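Local coordinates for protein purine nucleoside phosphorylase (Schistosoma mansoni, PDB 6B4T) that catalyses the phosphorolysis of purine nucleosides such as inosine and guanosine, probably releasing the free base and ribose 1-phosphate, at residues Arg124-Gly129 against Ser241-Asn246. Numbering follows the deposited sequence.
With CQJ (4-methylpyridin-2-ol), chain I.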
loop_
_atom_site.group_PDB
_atom_site.type_symbol
_atom_site.label_atom_id
_atom_site.label_comp_id
_atom_site.label_asym_id
_atom_site.label_seq_id
_atom_site.Cartn_x
_atom_site.Cartn_y
_atom_site.Cartn_z
ATOM N N ARG A 124 -1.260 -25.286 5.686
ATOM C CA ARG A 124 -0.987 -26.174 6.806
ATOM C C ARG A 124 -0.128 -27.379 6.421
ATOM O O ARG A 124 0.466 -27.993 7.305
ATOM C CB ARG A 124 -2.310 -26.618 7.448
ATOM C CG ARG A 124 -2.912 -25.492 8.308
ATOM C CD ARG A 124 -4.330 -25.791 8.776
ATOM N NE ARG A 124 -4.913 -24.720 9.597
ATOM C CZ ARG A 124 -4.560 -24.461 10.857
ATOM N NH1 ARG A 124 -3.593 -25.165 11.450
ATOM N NH2 ARG A 124 -5.166 -23.484 11.525
ATOM N N LYS A 125 0.007 -27.716 5.141
ATOM C CA LYS A 125 0.838 -28.871 4.801
ATOM C C LYS A 125 2.323 -28.522 4.647
ATOM O O LYS A 125 3.120 -29.420 4.357
ATOM C CB LYS A 125 0.306 -29.568 3.537
ATOM C CG LYS A 125 0.356 -28.775 2.249
ATOM C CD LYS A 125 -0.549 -29.413 1.184
ATOM C CE LYS A 125 -0.795 -28.464 0.006
ATOM N NZ LYS A 125 0.452 -27.817 -0.506
ATOM N N LEU A 126 2.727 -27.267 4.891
ATOM C CA LEU A 126 4.119 -26.841 4.745
ATOM C C LEU A 126 4.869 -26.872 6.082
ATOM O O LEU A 126 4.378 -26.351 7.086
ATOM C CB LEU A 126 4.178 -25.433 4.143
ATOM C CG LEU A 126 3.625 -25.338 2.715
ATOM C CD1 LEU A 126 3.654 -23.869 2.280
ATOM C CD2 LEU A 126 4.383 -26.243 1.725
ATOM N N LYS A 127 6.062 -27.488 6.079
ATOM C CA LYS A 127 6.952 -27.619 7.229
ATOM C C LYS A 127 8.256 -26.875 6.959
ATOM O O LYS A 127 8.661 -26.692 5.815
ATOM C CB LYS A 127 7.352 -29.071 7.526
ATOM C CG LYS A 127 6.257 -30.053 7.701
ATOM C CD LYS A 127 6.882 -31.428 7.899
ATOM C CE LYS A 127 5.856 -32.511 7.812
ATOM N NZ LYS A 127 5.212 -32.500 6.476
ATOM N N SER A 128 8.966 -26.554 8.036
ATOM C CA SER A 128 10.333 -26.064 7.904
ATOM C C SER A 128 11.186 -27.052 7.101
ATOM O O SER A 128 11.152 -28.265 7.344
ATOM C CB SER A 128 10.895 -25.823 9.301
ATOM O OG SER A 128 12.253 -25.487 9.285
ATOM N N GLY A 129 11.905 -26.529 6.090
ATOM C CA GLY A 129 12.733 -27.338 5.216
ATOM C C GLY A 129 12.106 -27.722 3.886
ATOM O O GLY A 129 12.809 -28.295 3.037
ATOM N N SER A 241 10.646 -21.090 -3.283
ATOM C CA SER A 241 10.807 -20.683 -1.883
ATOM C C SER A 241 11.294 -21.863 -1.031
ATOM O O SER A 241 10.817 -22.997 -1.186
ATOM C CB SER A 241 9.486 -20.173 -1.292
ATOM O OG SER A 241 9.082 -18.942 -1.842
ATOM N N LEU A 242 12.240 -21.580 -0.121
ATOM C CA LEU A 242 12.597 -22.480 0.976
ATOM C C LEU A 242 11.859 -22.020 2.237
ATOM O O LEU A 242 11.963 -20.854 2.639
ATOM C CB LEU A 242 14.114 -22.506 1.215
ATOM C CG LEU A 242 14.577 -23.194 2.503
ATOM C CD1 LEU A 242 14.196 -24.670 2.540
ATOM C CD2 LEU A 242 16.095 -23.038 2.626
ATOM N N ILE A 243 11.089 -22.920 2.844
ATOM C CA ILE A 243 10.219 -22.585 3.968
ATOM C C ILE A 243 11.009 -22.677 5.264
ATOM O O ILE A 243 11.542 -23.733 5.585
ATOM C CB ILE A 243 9.002 -23.527 4.008
ATOM C CG1 ILE A 243 8.218 -23.437 2.690
ATOM C CG2 ILE A 243 8.112 -23.264 5.215
ATOM C CD1 ILE A 243 7.700 -22.053 2.354
ATOM N N ALA A 244 11.028 -21.581 6.040
ATOM C CA ALA A 244 11.774 -21.557 7.291
ATOM C C ALA A 244 10.941 -21.986 8.494
ATOM O O ALA A 244 11.503 -22.463 9.475
ATOM C CB ALA A 244 12.341 -20.160 7.540
ATOM N N ASN A 245 9.622 -21.830 8.428
ATOM C CA ASN A 245 8.729 -22.033 9.569
ATOM C C ASN A 245 7.308 -22.077 9.023
ATOM O O ASN A 245 7.064 -21.671 7.881
ATOM C CB ASN A 245 8.864 -20.897 10.572
ATOM C CG ASN A 245 8.255 -19.605 10.037
ATOM O OD1 ASN A 245 8.663 -19.123 8.979
ATOM N ND2 ASN A 245 7.228 -19.091 10.711
ATOM N N ASN A 246 6.347 -22.529 9.859
ATOM C CA ASN A 246 4.929 -22.374 9.528
ATOM C C ASN A 246 4.336 -21.330 10.472
ATOM O O ASN A 246 4.214 -21.575 11.679
ATOM C CB ASN A 246 4.177 -23.706 9.616
ATOM C CG ASN A 246 2.764 -23.578 9.100
ATOM O OD1 ASN A 246 1.955 -22.890 9.717
ATOM N ND2 ASN A 246 2.474 -24.173 7.937
HETATM C C4 CQJ I . 9.539 -14.195 5.878
HETATM C C5 CQJ I . 10.678 -14.884 5.878
HETATM C C3 CQJ I . 8.859 -15.711 7.624
HETATM C C2 CQJ I . 9.881 -16.785 7.297
HETATM C C1 CQJ I . 10.822 -16.114 6.686
HETATM O O CQJ I . 9.288 -13.062 5.176
HETATM N N CQJ I . 8.577 -14.730 6.831
HETATM C C CQJ I . 12.103 -16.805 6.212
#
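The carbonyl oxygen of Ile243 takes one strong bond and one weak C-H contact from consecutive residues of the facing loop. Gly129 N gives it a nearly straight hydrogen bond of 2.9 Å (172° at the hydrogen), and Ser128 CA adds a CA-H...O contact at 3.5 Å from Ile243 O. Backbone and side chain share the work, for Asn246 adds a second bond. A chi1 of -172° swings its amide away from its own backbone N and over to Leu126, where ND2 donates to Leu126 O at 3.0 Å, the acceptor lying 16° out of the amide plane. Asn246 is also the N-cap of helix 247-253, its OD1 accepting from Leu249 N, so loop, strand end and helix start share one side chain. Between these bonds Ile243 CG2 rests on Lys127 O at 3.5 Å. Ser128 OG comes within 3.1 Å of Ala244 O. On the ligand side, Ala244 CB lies 3.6 Å from the methyl carbon C of 4-methylpyridin-2-ol, and Asn245, whose ND2 is held by Asp250, places OD1 3.1 Å from ring carbon C2, consistent with this strand end lining the family's purine-base site. The loop runs from strand 112-121 to strand 131-139, which flank strand 236-246 in the mixed sheet, parallel and antiparallel to it respectively, with helix 259-283 packing on Ser128, Leu242 and Ala244.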